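Local coordinates for 2S Albumin protein (Dolichos, PDB 6IX1) that is a seed albumin with a hemopexin-type fold, probably serving as a storage protein in the seed, at residues A[2-7]-A[171-176]. Numbering follows the deposited sequence.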
ATOM      1  N   SER A   2       1.636 -16.726  -4.075  1.00 19.27           N
ATOM      2  CA  SER A   2       1.263 -15.325  -3.745  1.00 18.63           C
ATOM      3  C   SER A   2       2.322 -14.595  -2.917  1.00 13.39           C
ATOM      4  O   SER A   2       3.032 -15.250  -2.107  1.00 15.47           O
ATOM      5  CB  SER A   2      -0.030 -15.342  -3.024  1.00 26.32           C
ATOM      6  OG  SER A   2      -0.591 -14.081  -3.135  1.00 23.77           O
ATOM      7  N   TYR A   3       2.388 -13.276  -3.041  1.00 13.16           N
ATOM      8  CA  TYR A   3       3.488 -12.497  -2.434  1.00 12.89           C
ATOM      9  C   TYR A   3       2.882 -11.468  -1.493  1.00 10.54           C
ATOM     10  O   TYR A   3       2.298 -11.873  -0.480  1.00 12.24           O
ATOM     11  CB  TYR A   3       4.513 -12.018  -3.453  1.00 13.26           C
ATOM     12  CG  TYR A   3       5.160 -13.191  -4.144  1.00 16.36           C
ATOM     13  CD1 TYR A   3       4.542 -13.826  -5.209  1.00 14.90           C
ATOM     14  CD2 TYR A   3       6.422 -13.604  -3.796  1.00 12.93           C
ATOM     15  CE1 TYR A   3       5.144 -14.907  -5.825  1.00 19.22           C
ATOM     16  CE2 TYR A   3       7.071 -14.648  -4.446  1.00 15.40           C
ATOM     17  CZ  TYR A   3       6.416 -15.325  -5.454  1.00 18.06           C
ATOM     18  OH  TYR A   3       7.010 -16.404  -6.077  1.00 17.48           O
ATOM     19  N   ILE A   4       3.070 -10.206  -1.818  1.00  9.40           N
ATOM     20  CA  ILE A   4       2.594  -9.106  -0.953  1.00  9.06           C
ATOM     21  C   ILE A   4       1.248  -8.588  -1.451  1.00  8.69           C
ATOM     22  O   ILE A   4       1.163  -8.193  -2.635  1.00  9.98           O
ATOM     23  CB  ILE A   4       3.673  -8.031  -0.779  1.00  9.45           C
ATOM     24  CG1 ILE A   4       4.922  -8.647  -0.131  1.00  9.78           C
ATOM     25  CG2 ILE A   4       3.177  -6.860   0.015  1.00 10.32           C
ATOM     26  CD1 ILE A   4       6.175  -7.753  -0.117  1.00  9.14           C
ATOM     27  N   ASN A   5       0.237  -8.556  -0.617  1.00  7.41           N
ATOM     28  CA  ASN A   5      -1.086  -8.084  -0.969  1.00  7.46           C
ATOM     29  C   ASN A   5      -1.314  -6.638  -0.587  1.00  7.89           C
ATOM     30  O   ASN A   5      -2.185  -6.029  -1.227  1.00  8.13           O
ATOM     31  CB  ASN A   5      -2.190  -8.925  -0.321  1.00  8.47           C
ATOM     32  CG  ASN A   5      -2.061 -10.360  -0.668  1.00  9.65           C
ATOM     33  OD1 ASN A   5      -1.672 -11.218   0.122  1.00 11.12           O
ATOM     34  ND2 ASN A   5      -2.543 -10.672  -1.854  1.00 14.41           N
ATOM     35  N   ALA A   6      -0.613  -6.064   0.345  1.00  8.50           N
ATOM     36  CA  ALA A   6      -0.736  -4.662   0.682  1.00  7.68           C
ATOM     37  C   ALA A   6       0.473  -4.192   1.454  1.00  6.46           C
ATOM     38  O   ALA A   6       1.126  -5.043   2.117  1.00  7.56           O
ATOM     39  CB  ALA A   6      -2.024  -4.424   1.466  1.00  8.64           C
ATOM     40  N   ALA A   7       0.706  -2.911   1.504  1.00  6.71           N
ATOM     41  CA  ALA A   7       1.759  -2.359   2.360  1.00  6.64           C
ATOM     42  C   ALA A   7       1.409  -0.957   2.794  1.00  6.37           C
ATOM     43  O   ALA A   7       0.630  -0.238   2.095  1.00  6.67           O
ATOM     44  CB  ALA A   7       3.048  -2.368   1.567  1.00  7.47           C
ATOM     45  N   ILE A 171      -0.851  -2.935 -10.347  1.00  8.89           N
ATOM     46  CA  ILE A 171       0.049  -2.999  -9.160  1.00  9.53           C
ATOM     47  C   ILE A 171      -0.706  -3.784  -8.083  1.00  8.01           C
ATOM     48  O   ILE A 171      -1.867  -3.512  -7.847  1.00 11.55           O
ATOM     49  CB  ILE A 171       0.438  -1.564  -8.728  1.00  9.90           C
ATOM     50  CG1 ILE A 171       1.111  -0.829  -9.897  1.00 11.58           C
ATOM     51  CG2 ILE A 171       1.280  -1.579  -7.486  1.00 10.81           C
ATOM     52  CD1 ILE A 171       1.416   0.612  -9.683  1.00 13.27           C
ATOM     53  N   ASP A 172      -0.039  -4.775  -7.438  1.00  7.38           N
ATOM     54  CA  ASP A 172      -0.625  -5.564  -6.340  1.00  7.32           C
ATOM     55  C   ASP A 172      -0.453  -4.888  -4.976  1.00  8.93           C
ATOM     56  O   ASP A 172      -1.270  -5.122  -4.095  1.00 11.46           O
ATOM     57  CB  ASP A 172      -0.038  -6.962  -6.289  1.00 10.37           C
ATOM     58  CG  ASP A 172      -0.508  -7.830  -7.443  1.00 12.50           C
ATOM     59  OD1 ASP A 172      -1.588  -7.582  -8.007  1.00 18.14           O
ATOM     60  OD2 ASP A 172       0.258  -8.734  -7.800  1.00 13.80           O
ATOM     61  N   ALA A 173       0.655  -4.155  -4.765  1.00  7.88           N
ATOM     62  CA  ALA A 173       0.881  -3.528  -3.454  1.00  7.04           C
ATOM     63  C   ALA A 173       1.897  -2.417  -3.654  1.00  7.03           C
ATOM     64  O   ALA A 173       2.671  -2.463  -4.647  1.00  6.96           O
ATOM     65  CB  ALA A 173       1.390  -4.534  -2.408  1.00  7.17           C
ATOM     66  N   SER A 174       1.959  -1.474  -2.741  1.00  5.75           N
ATOM     67  CA  SER A 174       2.917  -0.370  -2.874  1.00  6.42           C
ATOM     68  C   SER A 174       2.999   0.336  -1.533  1.00  6.01           C
ATOM     69  O   SER A 174       2.047   0.330  -0.807  1.00  6.58           O
ATOM     70  CB  SER A 174       2.465   0.622  -3.984  1.00  7.66           C
ATOM     71  OG  SER A 174       1.089   1.048  -3.802  1.00  7.40           O
ATOM     72  N   PHE A 175       4.105   1.003  -1.352  1.00  5.80           N
ATOM     73  CA  PHE A 175       4.172   1.974  -0.245  1.00  7.02           C
ATOM     74  C   PHE A 175       5.180   3.072  -0.565  1.00  6.57           C
ATOM     75  O   PHE A 175       6.155   2.879  -1.298  1.00  7.08           O
ATOM     76  CB  PHE A 175       4.524   1.270   1.090  1.00  6.47           C
ATOM     77  CG  PHE A 175       5.927   0.796   1.245  1.00  6.27           C
ATOM     78  CD1 PHE A 175       6.324  -0.391   0.669  1.00  7.33           C
ATOM     79  CD2 PHE A 175       6.834   1.518   2.006  1.00  7.88           C
ATOM     80  CE1 PHE A 175       7.633  -0.851   0.840  1.00  7.45           C
ATOM     81  CE2 PHE A 175       8.146   1.069   2.139  1.00  8.51           C
ATOM     82  CZ  PHE A 175       8.551  -0.077   1.547  1.00  8.24           C
ATOM     83  N   ALA A 176       4.947   4.220   0.020  1.00  6.58           N
ATOM     84  CA  ALA A 176       5.886   5.307  -0.097  1.00  6.33           C
ATOM     85  C   ALA A 176       7.071   5.074   0.853  1.00  7.50           C
ATOM     86  O   ALA A 176       6.873   4.655   1.991  1.00  8.25           O
ATOM     87  CB  ALA A 176       5.208   6.573   0.368  1.00  8.57           C
TER
HETATM   88  O   HOH W   1       0.144 -10.554  -5.002  1.00 35.60           O
HETATM   89  O   HOH W   2      -0.714  -1.446  -0.809  1.00 12.01           O
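Around the central channel of a four-bladed beta-propeller, the innermost strands of the first and last blades, 6-9 and 173-176, lie side by side at Ala-6 and Ala-173, whose CA atoms are 4.6 Å apart. The methyl of Ala-173 points at segment 2-7, with CB 3.7 Å from Ala-6 N and 3.8 Å from Ile-4 CG2; alanine suits so close an approach because it has no more than a methyl to place there. Ile-4 offers CG2 because that branch stands anti to its backbone N; a branched apolar side chain suits this place, meeting Ala-173 with one methyl while also packing on Phe-18 and Phe-186. A classic beta bulge straddles the start of each strand, Asn-5 and Ala-6 facing Phe-19 and Asp-172 and Ala-173 facing Phe-186, the same device in two blades of this hemopexin-like fold. Further along the strands, Ala-7 CB meets Phe-175 CD1 at 3.9 Å, approaching the ring obliquely. The phenyl group, with CG between backbone N and carbonyl carbon (chi1 73°), is large and flat enough to touch Ala-7 while stacking with Tyr-184 and meeting Tyr-29 edge-to-face. Water joins the blades where direct bonds are lacking: one molecule accepts from Ala-7 N at 3.1 Å and from Ser-174 N at 3.3 Å, taking both amide hydrogens. Asp-172 OD2, bonded to Gly-188 N, and Ile-4 O share a second water through weak bonds.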